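Local coordinates for Cg10997-pa (Drosophila melanogaster, PDB 2YV7), which might insert into membranes to form chloride channels whose activity depends on pH, and adopts a glutathione S-transferase fold in its soluble form, at residues A[119-124]-A[159-164]; A[46-51]-A[169-174]; A[180-185]-A[205-210]. All coordinates share one frame; numbering follows the deposited sequence.

Contacts 2 and 3 share helix 173-193, the central helix of the helical domain; contact 1 reaches it through Val121 and Ala122, packed on Phe174. Contact 2 joins the helix start to helix 41-55 of the thioredoxin-like domain, contact 3 packs its middle against helix 202-212, and contact 1 joins helix 119-125 to the end of helix 141-161. The centres are 14 to 15 Å apart. Contacts 1 and 2 meet where Val121 CG1 lies 3.6 Å from Phe174 CG, and contacts 2 and 3 where Met48 SD lies 4.0 Å from Pro180 CG. Asp175 joins the last two, receiving Cys172 N and bonding Tyr207 OH. The calcium ion sits apart, about 13 Å from the side chain of Asp49.

Contact 1: A[119-124]-A[159-164]; sequences KEVATL and SARNTR
Arg161, in the last turn of helix 141-161, spans the gap to Glu120 and Val121 on the short helix 119-125. The backbones stay well separated, the nearest CA atoms being those of Val121 and Arg161 at 11.3 Å, and the arginine covers most of that distance. From CB, which already points at the other helix, the chain folds at CG (chi2 -87°) and then runs out through CD, bringing NE to 3.9 Å from Glu120 OE2. CZ follows at 3.8 Å from the same oxygen. At the tip the two nitrogens part company. NH2 donates to Glu120 OE2 at 2.9 Å in a nearly straight hydrogen bond (162°), while NH1 comes only loosely near Val121 CG2, at 4.4 Å. The carboxylate oxygen lies at the guanidinium edge, yet the donor approaches it from above the carboxylate plane, and the two planes are turned 49° apart. The extended Glu120 chain thus presents one oxygen, not a matched pair. Asp118 adds a long, weak ion pair to NH2. Replacing Arg161 by alanine would remove the guanidinium and is likely to leave the Glu120 carboxylate without its cationic mate. With an exposed glutamate, a partly exposed arginine and the buried Val121 beside them, the contact amounts to a single-bond salt bridge at the partly buried edge of the helical domain.

Contact 2: A[46-51]-A[169-174]; sequences YFMDLY and DTMCCF
Met48 and Met171 meet methyl to methyl across the domain interface of the glutathione S-transferase fold, where helix 41-55 of the thioredoxin-like domain faces the start of helix 173-193 in the helical domain. Their CE atoms are 3.9 Å apart and the two chains cross at about a right angle. Met171 gets there by folding twice, at chi2 (-80°) and chi3 (-61°), whereas Met48 runs out straight and bends only at its sulfur. Beside this pair, Asp49 OD1 stands 3.9 Å from Cys173 CA, with no hydrogen bond between the segments. This oxygen is buried and has no partner in the model. Such burial would tend to raise the pKa of the carboxylate, an effect that the nearby helix N-terminus may partly offset. The other carboxylate oxygen, OD2, lies in the plane of the Tyr46 ring, at its edge.

Around this first shell, Cys176 packs on Met48, Asp49 and Met171, and Ser220 touches Met48. The helix start is itself held in place: Cys172 occupies the N-cap and its SG receives a weak bond from Phe174 N, while its own amide binds Asp175 OD2, so that only the half of a capping box in which the N3 side chain takes the N-cap amide is made. Segment 46-51 lies within the region predicted to become transmembrane, so insertion of the N-terminal domain would probably require this interface to part. Just beyond the cap, Cys173 SG sits over the centre of the Phe174 ring, 3.9 Å above its plane.

Contact 3: A[180-185]-A[205-210]; sequences PRLQHI and WRYMYH
Leu182 carries the whole contact between segments 180-185 and 205-210, wedging one methyl between Tyr207 and Met208. The segment begins with Pro180, which lacks an amide hydrogen and marks a kink in helix 173-193. Its carbonyl oxygen accepts the backbone amide of His184 and also a weak bond from His184 ND1, 3.2 Å away and well off straight at 130°. Arg181 NH1 bonds to Glu177 O.

Leu182 follows, aimed at the partner helix. Its CD1 comes to the edge of the Tyr207 ring, in the ring plane, 3.8 Å from CD2 and 3.9 Å from CE2. The same methyl also touches Met208 CG at 3.9 Å, with SD only a little farther off. Tyr207 CG is anti to the backbone nitrogen (chi1 -178°), a setting that puts the ring edge at Leu182 CD1, and its hydroxyl is fixed at the far end by Asp175. Met208 bends at its sulfur to lay CE over one face of Trp205, 3.5 Å above the plane and offset toward the rim of the ring. The contact is apolar, with no hydrogen bond across it, and all three touching residues are buried.

Gln183 next bridges Tyr212 OH and Thr251 O, and His184 NE2 bonds to Ala39 O. Ile185 rests on Leu147 and Leu151 of helix 141-161, which also supports Leu182 through Leu151 and Tyr207 through Leu158. Helix 173-193 is thus flanked by helices 202-212 and 141-161, while Pro180, Arg181 and His184 meet Leu41 of helix 41-55 in the thioredoxin-like domain.

Contact 1: A[119-124]-A[159-164]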
loop_
_atom_site.group_PDB
_atom_site.type_symbol
_atom_site.label_atom_id
_atom_site.label_comp_id
_atom_site.label_asym_id
_atom_site.label_seq_id
_atom_site.Cartn_x
_atom_site.Cartn_y
_atom_site.Cartn_z
ATOM N N LYS A 119 -11.837 -10.755 11.502
ATOM C CA LYS A 119 -12.678 -10.977 10.329
ATOM C C LYS A 119 -13.538 -9.762 10.013
ATOM O O LYS A 119 -13.859 -9.509 8.852
ATOM C CB LYS A 119 -13.579 -12.213 10.522
ATOM C CG LYS A 119 -12.821 -13.523 10.573
ATOM C CD LYS A 119 -13.696 -14.684 10.110
ATOM C CE LYS A 119 -12.915 -16.024 10.002
ATOM N NZ LYS A 119 -11.710 -15.960 9.096
ATOM N N GLU A 120 -13.907 -9.023 11.056
ATOM C CA GLU A 120 -14.664 -7.799 10.946
ATOM C C GLU A 120 -13.945 -6.781 10.030
ATOM O O GLU A 120 -14.544 -6.213 9.053
ATOM C CB GLU A 120 -14.896 -7.253 12.358
ATOM C CG GLU A 120 -15.836 -6.073 12.487
ATOM C CD GLU A 120 -16.456 -5.974 13.895
ATOM O OE1 GLU A 120 -17.293 -6.852 14.228
ATOM O OE2 GLU A 120 -16.126 -5.008 14.641
ATOM N N VAL A 121 -12.665 -6.597 10.334
ATOM C CA VAL A 121 -11.833 -5.705 9.561
ATOM C C VAL A 121 -11.598 -6.248 8.141
ATOM O O VAL A 121 -11.674 -5.478 7.184
ATOM C CB VAL A 121 -10.537 -5.314 10.282
ATOM C CG1 VAL A 121 -9.684 -4.440 9.342
ATOM C CG2 VAL A 121 -10.853 -4.550 11.581
ATOM N N ALA A 122 -11.295 -7.531 7.990
ATOM C CA ALA A 122 -11.152 -8.105 6.630
ATOM C C ALA A 122 -12.375 -7.786 5.805
ATOM O O ALA A 122 -12.273 -7.322 4.678
ATOM C CB ALA A 122 -10.998 -9.575 6.689
ATOM N N THR A 123 -13.553 -8.007 6.376
ATOM C CA THR A 123 -14.770 -7.842 5.571
ATOM C C THR A 123 -14.989 -6.353 5.282
ATOM O O THR A 123 -15.465 -5.954 4.200
ATOM C CB THR A 123 -15.977 -8.336 6.369
ATOM O OG1 THR A 123 -15.879 -9.757 6.564
ATOM C CG2 THR A 123 -17.267 -8.024 5.554
ATOM N N LEU A 124 -14.670 -5.534 6.284
ATOM C CA LEU A 124 -14.780 -4.077 6.176
ATOM C C LEU A 124 -14.071 -3.522 4.939
ATOM O O LEU A 124 -14.580 -2.650 4.267
ATOM C CB LEU A 124 -14.261 -3.383 7.436
ATOM C CG LEU A 124 -14.212 -1.844 7.460
ATOM C CD1 LEU A 124 -15.645 -1.358 7.650
ATOM C CD2 LEU A 124 -13.332 -1.415 8.643
ATOM N N SER A 159 -14.150 5.596 13.914
ATOM C CA SER A 159 -14.800 6.476 14.882
ATOM C C SER A 159 -15.287 5.632 16.070
ATOM O O SER A 159 -15.089 6.037 17.239
ATOM C CB SER A 159 -15.957 7.194 14.136
ATOM O OG SER A 159 -16.692 8.070 14.968
ATOM N N ALA A 160 -15.888 4.466 15.800
ATOM C CA ALA A 160 -16.452 3.598 16.864
ATOM C C ALA A 160 -15.317 3.006 17.697
ATOM O O ALA A 160 -15.404 2.962 18.927
ATOM C CB ALA A 160 -17.284 2.508 16.323
ATOM N N ARG A 161 -14.229 2.621 17.030
ATOM C CA ARG A 161 -13.099 1.990 17.735
ATOM C C ARG A 161 -12.245 3.002 18.476
ATOM O O ARG A 161 -11.678 2.675 19.507
ATOM C CB ARG A 161 -12.285 1.086 16.793
ATOM C CG ARG A 161 -13.098 -0.112 16.144
ATOM C CD ARG A 161 -13.127 -1.372 17.038
ATOM N NE ARG A 161 -13.602 -2.599 16.375
ATOM C CZ ARG A 161 -12.815 -3.519 15.800
ATOM N NH1 ARG A 161 -11.500 -3.354 15.760
ATOM N NH2 ARG A 161 -13.339 -4.600 15.233
ATOM N N ASN A 162 -12.165 4.241 17.987
ATOM C CA ASN A 162 -11.286 5.277 18.523
ATOM C C ASN A 162 -9.888 4.761 18.863
ATOM O O ASN A 162 -9.365 5.014 19.932
ATOM C CB ASN A 162 -11.923 6.001 19.717
ATOM C CG ASN A 162 -11.422 7.435 19.863
ATOM O OD1 ASN A 162 -11.372 8.198 18.888
ATOM N ND2 ASN A 162 -11.041 7.807 21.073
ATOM N N THR A 163 -9.306 4.011 17.937
ATOM C CA THR A 163 -7.922 3.574 18.036
ATOM C C THR A 163 -7.193 4.253 16.878
ATOM O O THR A 163 -7.846 4.780 15.960
ATOM C CB THR A 163 -7.825 2.072 17.958
ATOM O OG1 THR A 163 -8.513 1.588 16.775
ATOM C CG2 THR A 163 -8.471 1.443 19.205
ATOM N N ARG A 164 -5.865 4.294 16.953
ATOM C CA ARG A 164 -5.074 5.027 15.983
ATOM C C ARG A 164 -5.211 4.277 14.662
ATOM O O ARG A 164 -5.360 4.921 13.647
ATOM C CB ARG A 164 -3.587 5.128 16.337
ATOM C CG ARG A 164 -2.786 5.984 15.371
ATOM C CD ARG A 164 -1.367 6.125 15.777
ATOM N NE ARG A 164 -1.268 7.256 16.665
ATOM C CZ ARG A 164 -0.504 8.317 16.455
ATOM N NH1 ARG A 164 0.279 8.408 15.379
ATOM N NH2 ARG A 164 -0.508 9.280 17.363
#

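Contact 2: A[46-51]-A[169-174]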
loop_
_atom_site.group_PDB
_atom_site.type_symbol
_atom_site.label_atom_id
_atom_site.label_comp_id
_atom_site.label_asym_id
_atom_site.label_seq_id
_atom_site.Cartn_x
_atom_site.Cartn_y
_atom_site.Cartn_z
ATOM N N TYR A 46 3.250 -5.124 0.878
ATOM C CA TYR A 46 4.294 -6.047 1.409
ATOM C C TYR A 46 5.566 -5.278 1.801
ATOM O O TYR A 46 6.217 -5.631 2.782
ATOM C CB TYR A 46 4.555 -7.253 0.482
ATOM C CG TYR A 46 3.294 -8.016 0.125
ATOM C CD1 TYR A 46 2.217 -8.064 1.027
ATOM C CD2 TYR A 46 3.110 -8.579 -1.148
ATOM C CE1 TYR A 46 1.011 -8.694 0.702
ATOM C CE2 TYR A 46 1.919 -9.228 -1.464
ATOM C CZ TYR A 46 0.882 -9.271 -0.537
ATOM O OH TYR A 46 -0.325 -9.885 -0.887
ATOM N N PHE A 47 5.892 -4.197 1.088
ATOM C CA PHE A 47 6.959 -3.283 1.507
ATOM C C PHE A 47 6.623 -2.795 2.916
ATOM O O PHE A 47 7.429 -2.806 3.815
ATOM C CB PHE A 47 7.002 -2.138 0.462
ATOM C CG PHE A 47 8.202 -1.198 0.532
ATOM C CD1 PHE A 47 8.870 -0.894 1.744
ATOM C CD2 PHE A 47 8.604 -0.542 -0.624
ATOM C CE1 PHE A 47 9.954 0.031 1.772
ATOM C CE2 PHE A 47 9.716 0.375 -0.605
ATOM C CZ PHE A 47 10.364 0.664 0.604
ATOM N N MET A 48 5.375 -2.333 3.117
ATOM C CA MET A 48 4.988 -1.818 4.416
ATOM C C MET A 48 5.083 -2.896 5.519
ATOM O O MET A 48 5.564 -2.580 6.589
ATOM C CB MET A 48 3.545 -1.269 4.348
ATOM C CG MET A 48 3.554 0.099 3.719
ATOM S SD MET A 48 1.928 0.926 3.830
ATOM C CE MET A 48 1.888 1.304 5.579
ATOM N N ASP A 49 4.576 -4.112 5.267
ATOM C CA ASP A 49 4.604 -5.208 6.275
ATOM C C ASP A 49 6.054 -5.446 6.666
ATOM O O ASP A 49 6.394 -5.468 7.859
ATOM C CB ASP A 49 4.025 -6.487 5.664
ATOM C CG ASP A 49 2.527 -6.457 5.589
ATOM O OD1 ASP A 49 1.949 -5.785 6.440
ATOM O OD2 ASP A 49 2.006 -7.207 4.791
ATOM N N LEU A 50 6.909 -5.542 5.655
ATOM C CA LEU A 50 8.318 -5.908 5.966
ATOM C C LEU A 50 9.078 -4.778 6.695
ATOM O O LEU A 50 9.929 -5.001 7.572
ATOM C CB LEU A 50 8.996 -6.338 4.668
ATOM C CG LEU A 50 8.517 -7.682 4.126
ATOM C CD1 LEU A 50 8.916 -7.875 2.604
ATOM C CD2 LEU A 50 8.966 -8.877 5.000
ATOM N N TYR A 51 8.775 -3.546 6.313
ATOM C CA TYR A 51 9.373 -2.388 6.950
ATOM C C TYR A 51 9.018 -2.382 8.426
ATOM O O TYR A 51 9.886 -2.094 9.277
ATOM C CB TYR A 51 8.948 -1.083 6.220
ATOM C CG TYR A 51 9.760 0.120 6.659
ATOM C CD1 TYR A 51 9.509 0.726 7.893
ATOM C CD2 TYR A 51 10.819 0.612 5.854
ATOM C CE1 TYR A 51 10.263 1.775 8.328
ATOM C CE2 TYR A 51 11.572 1.695 6.274
ATOM C CZ TYR A 51 11.280 2.261 7.524
ATOM O OH TYR A 51 11.998 3.309 8.016
ATOM N N ASP A 169 -3.937 0.432 18.532
ATOM C CA ASP A 169 -2.991 1.521 18.378
ATOM C C ASP A 169 -1.691 1.162 17.663
ATOM O O ASP A 169 -0.862 2.027 17.489
ATOM C CB ASP A 169 -2.752 2.264 19.689
ATOM C CG ASP A 169 -4.059 2.808 20.316
ATOM O OD1 ASP A 169 -4.930 3.356 19.569
ATOM O OD2 ASP A 169 -4.219 2.696 21.577
ATOM N N THR A 170 -1.531 -0.113 17.295
ATOM C CA THR A 170 -0.387 -0.632 16.558
ATOM C C THR A 170 -0.829 -1.007 15.132
ATOM O O THR A 170 -1.950 -1.505 14.959
ATOM C CB THR A 170 0.120 -1.948 17.257
ATOM O OG1 THR A 170 0.786 -1.607 18.474
ATOM C CG2 THR A 170 1.092 -2.758 16.377
ATOM N N MET A 171 0.056 -0.799 14.161
ATOM C CA MET A 171 -0.167 -1.224 12.784
ATOM C C MET A 171 -0.353 -2.715 12.669
ATOM O O MET A 171 0.360 -3.499 13.311
ATOM C CB MET A 171 0.987 -0.760 11.871
ATOM C CG MET A 171 1.022 0.710 11.656
ATOM S SD MET A 171 -0.207 1.136 10.391
ATOM C CE MET A 171 0.381 0.237 8.958
ATOM N N CYS A 172 -1.330 -3.118 11.848
ATOM C CA CYS A 172 -1.392 -4.508 11.418
ATOM C C CYS A 172 -1.455 -4.657 9.893
ATOM O O CYS A 172 -1.457 -3.656 9.114
ATOM C CB CYS A 172 -2.581 -5.244 12.063
ATOM S SG CYS A 172 -4.126 -4.653 11.424
ATOM N N CYS A 173 -1.527 -5.900 9.460
ATOM C CA CYS A 173 -1.610 -6.279 8.047
ATOM C C CYS A 173 -2.689 -5.493 7.269
ATOM O O CYS A 173 -2.533 -5.195 6.062
ATOM C CB CYS A 173 -1.819 -7.796 7.863
ATOM S SG CYS A 173 -3.266 -8.428 8.730
ATOM N N PHE A 174 -3.826 -5.260 7.931
ATOM C CA PHE A 174 -4.976 -4.653 7.245
ATOM C C PHE A 174 -4.692 -3.192 6.967
ATOM O O PHE A 174 -5.162 -2.659 5.962
ATOM C CB PHE A 174 -6.252 -4.773 8.095
ATOM C CG PHE A 174 -6.658 -6.236 8.376
ATOM C CD1 PHE A 174 -6.986 -7.072 7.321
ATOM C CD2 PHE A 174 -6.741 -6.717 9.670
ATOM C CE1 PHE A 174 -7.373 -8.453 7.559
ATOM C CE2 PHE A 174 -7.092 -8.058 9.902
ATOM C CZ PHE A 174 -7.431 -8.893 8.855
#

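Contact 3: A[180-185]-A[205-210]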
loop_
_atom_site.group_PDB
_atom_site.type_symbol
_atom_site.label_atom_id
_atom_site.label_comp_id
_atom_site.label_asym_id
_atom_site.label_seq_id
_atom_site.Cartn_x
_atom_site.Cartn_y
_atom_site.Cartn_z
ATOM N N PRO A 180 -2.253 2.071 1.293
ATOM C CA PRO A 180 -1.917 2.271 -0.135
ATOM C C PRO A 180 -3.177 2.526 -1.014
ATOM O O PRO A 180 -3.192 3.452 -1.842
ATOM C CB PRO A 180 -1.178 0.978 -0.522
ATOM C CG PRO A 180 -0.604 0.448 0.768
ATOM C CD PRO A 180 -1.686 0.777 1.794
ATOM N N ARG A 181 -4.298 1.837 -0.702
ATOM C CA ARG A 181 -5.520 2.118 -1.524
ATOM C C ARG A 181 -6.078 3.523 -1.246
ATOM O O ARG A 181 -6.525 4.167 -2.138
ATOM C CB ARG A 181 -6.581 1.022 -1.271
ATOM C CG ARG A 181 -6.124 -0.322 -1.856
ATOM C CD ARG A 181 -6.777 -1.504 -1.067
ATOM N NE ARG A 181 -6.436 -2.672 -1.875
ATOM C CZ ARG A 181 -5.219 -3.255 -1.887
ATOM N NH1 ARG A 181 -4.257 -2.797 -1.093
ATOM N NH2 ARG A 181 -5.003 -4.303 -2.688
ATOM N N LEU A 182 -6.026 4.031 -0.003
ATOM C CA LEU A 182 -6.459 5.399 0.293
ATOM C C LEU A 182 -5.622 6.419 -0.478
ATOM O O LEU A 182 -6.149 7.390 -1.087
ATOM C CB LEU A 182 -6.359 5.652 1.811
ATOM C CG LEU A 182 -7.367 4.877 2.668
ATOM C CD1 LEU A 182 -7.160 5.322 4.063
ATOM C CD2 LEU A 182 -8.834 5.383 2.256
ATOM N N GLN A 183 -4.347 6.148 -0.570
ATOM C CA GLN A 183 -3.484 7.040 -1.351
ATOM C C GLN A 183 -3.805 7.018 -2.869
ATOM O O GLN A 183 -3.900 8.118 -3.452
ATOM C CB GLN A 183 -1.999 6.670 -1.077
ATOM C CG GLN A 183 -1.054 7.736 -1.720
ATOM C CD GLN A 183 -1.045 9.076 -0.953
ATOM O OE1 GLN A 183 -1.748 9.238 0.025
ATOM N NE2 GLN A 183 -0.192 10.046 -1.401
ATOM N N HIS A 184 -4.088 5.862 -3.504
ATOM C CA HIS A 184 -4.470 5.856 -4.920
ATOM C C HIS A 184 -5.826 6.547 -5.077
ATOM O O HIS A 184 -6.054 7.265 -6.009
ATOM C CB HIS A 184 -4.590 4.410 -5.404
ATOM C CG HIS A 184 -3.281 3.756 -5.739
ATOM N ND1 HIS A 184 -2.192 3.759 -4.875
ATOM C CD2 HIS A 184 -2.931 2.967 -6.781
ATOM C CE1 HIS A 184 -1.185 3.097 -5.450
ATOM N NE2 HIS A 184 -1.636 2.550 -6.558
ATOM N N ILE A 185 -6.738 6.313 -4.126
ATOM C CA ILE A 185 -8.050 7.015 -4.136
ATOM C C ILE A 185 -7.856 8.525 -4.146
ATOM O O ILE A 185 -8.435 9.159 -5.036
ATOM C CB ILE A 185 -8.927 6.581 -2.957
ATOM C CG1 ILE A 185 -9.455 5.144 -3.188
ATOM C CG2 ILE A 185 -10.173 7.480 -2.839
ATOM C CD1 ILE A 185 -10.110 4.566 -1.864
ATOM N N TRP A 205 -9.940 10.963 8.065
ATOM C CA TRP A 205 -8.917 11.977 7.786
ATOM C C TRP A 205 -7.860 11.896 8.869
ATOM O O TRP A 205 -6.671 12.009 8.594
ATOM C CB TRP A 205 -9.575 13.371 7.670
ATOM C CG TRP A 205 -10.027 13.636 6.299
ATOM C CD1 TRP A 205 -11.319 13.861 5.868
ATOM C CD2 TRP A 205 -9.191 13.681 5.126
ATOM N NE1 TRP A 205 -11.318 14.055 4.513
ATOM C CE2 TRP A 205 -10.042 13.953 4.024
ATOM C CE3 TRP A 205 -7.796 13.527 4.917
ATOM C CZ2 TRP A 205 -9.567 14.089 2.710
ATOM C CZ3 TRP A 205 -7.290 13.634 3.583
ATOM C CH2 TRP A 205 -8.189 13.921 2.499
ATOM N N ARG A 206 -8.293 11.589 10.083
ATOM C CA ARG A 206 -7.359 11.433 11.224
ATOM C C ARG A 206 -6.467 10.188 10.985
ATOM O O ARG A 206 -5.270 10.218 11.238
ATOM C CB ARG A 206 -8.145 11.347 12.512
ATOM C CG ARG A 206 -7.300 11.142 13.793
ATOM C CD ARG A 206 -8.143 11.181 15.120
ATOM N NE ARG A 206 -9.527 10.682 15.014
ATOM C CZ ARG A 206 -10.629 11.456 15.094
ATOM N NH1 ARG A 206 -10.524 12.779 15.294
ATOM N NH2 ARG A 206 -11.851 10.916 14.979
ATOM N N TYR A 207 -7.042 9.114 10.447
ATOM C CA TYR A 207 -6.256 7.936 10.113
ATOM C C TYR A 207 -5.177 8.292 9.047
ATOM O O TYR A 207 -4.013 7.893 9.170
ATOM C CB TYR A 207 -7.230 6.863 9.555
ATOM C CG TYR A 207 -6.636 5.534 9.185
ATOM C CD1 TYR A 207 -6.291 4.582 10.150
ATOM C CD2 TYR A 207 -6.470 5.213 7.842
ATOM C CE1 TYR A 207 -5.789 3.307 9.806
ATOM C CE2 TYR A 207 -5.971 3.924 7.453
ATOM C CZ TYR A 207 -5.658 2.992 8.416
ATOM O OH TYR A 207 -5.207 1.784 7.970
ATOM N N MET A 208 -5.576 9.026 7.991
ATOM C CA MET A 208 -4.626 9.420 6.951
ATOM C C MET A 208 -3.551 10.363 7.503
ATOM O O MET A 208 -2.352 10.263 7.147
ATOM C CB MET A 208 -5.377 9.997 5.737
ATOM C CG MET A 208 -6.191 8.921 5.060
ATOM S SD MET A 208 -6.926 9.420 3.502
ATOM C CE MET A 208 -8.444 10.155 4.046
ATOM N N TYR A 209 -3.953 11.231 8.420
ATOM C CA TYR A 209 -3.003 12.109 9.057
ATOM C C TYR A 209 -1.897 11.248 9.667
ATOM O O TYR A 209 -0.706 11.455 9.396
ATOM C CB TYR A 209 -3.700 12.956 10.095
ATOM C CG TYR A 209 -2.774 13.856 10.830
ATOM C CD1 TYR A 209 -2.319 15.036 10.237
ATOM C CD2 TYR A 209 -2.358 13.546 12.106
ATOM C CE1 TYR A 209 -1.453 15.888 10.916
ATOM C CE2 TYR A 209 -1.513 14.384 12.792
ATOM C CZ TYR A 209 -1.053 15.556 12.179
ATOM O OH TYR A 209 -0.205 16.420 12.864
ATOM N N HIS A 210 -2.288 10.250 10.428
ATOM C CA HIS A 210 -1.313 9.314 10.997
ATOM C C HIS A 210 -0.549 8.504 9.999
ATOM O O HIS A 210 0.582 8.160 10.248
ATOM C CB HIS A 210 -1.958 8.416 12.017
ATOM C CG HIS A 210 -2.480 9.168 13.201
ATOM N ND1 HIS A 210 -1.716 10.096 13.880
ATOM C CD2 HIS A 210 -3.707 9.190 13.780
ATOM C CE1 HIS A 210 -2.442 10.632 14.853
ATOM N NE2 HIS A 210 -3.652 10.089 14.821
#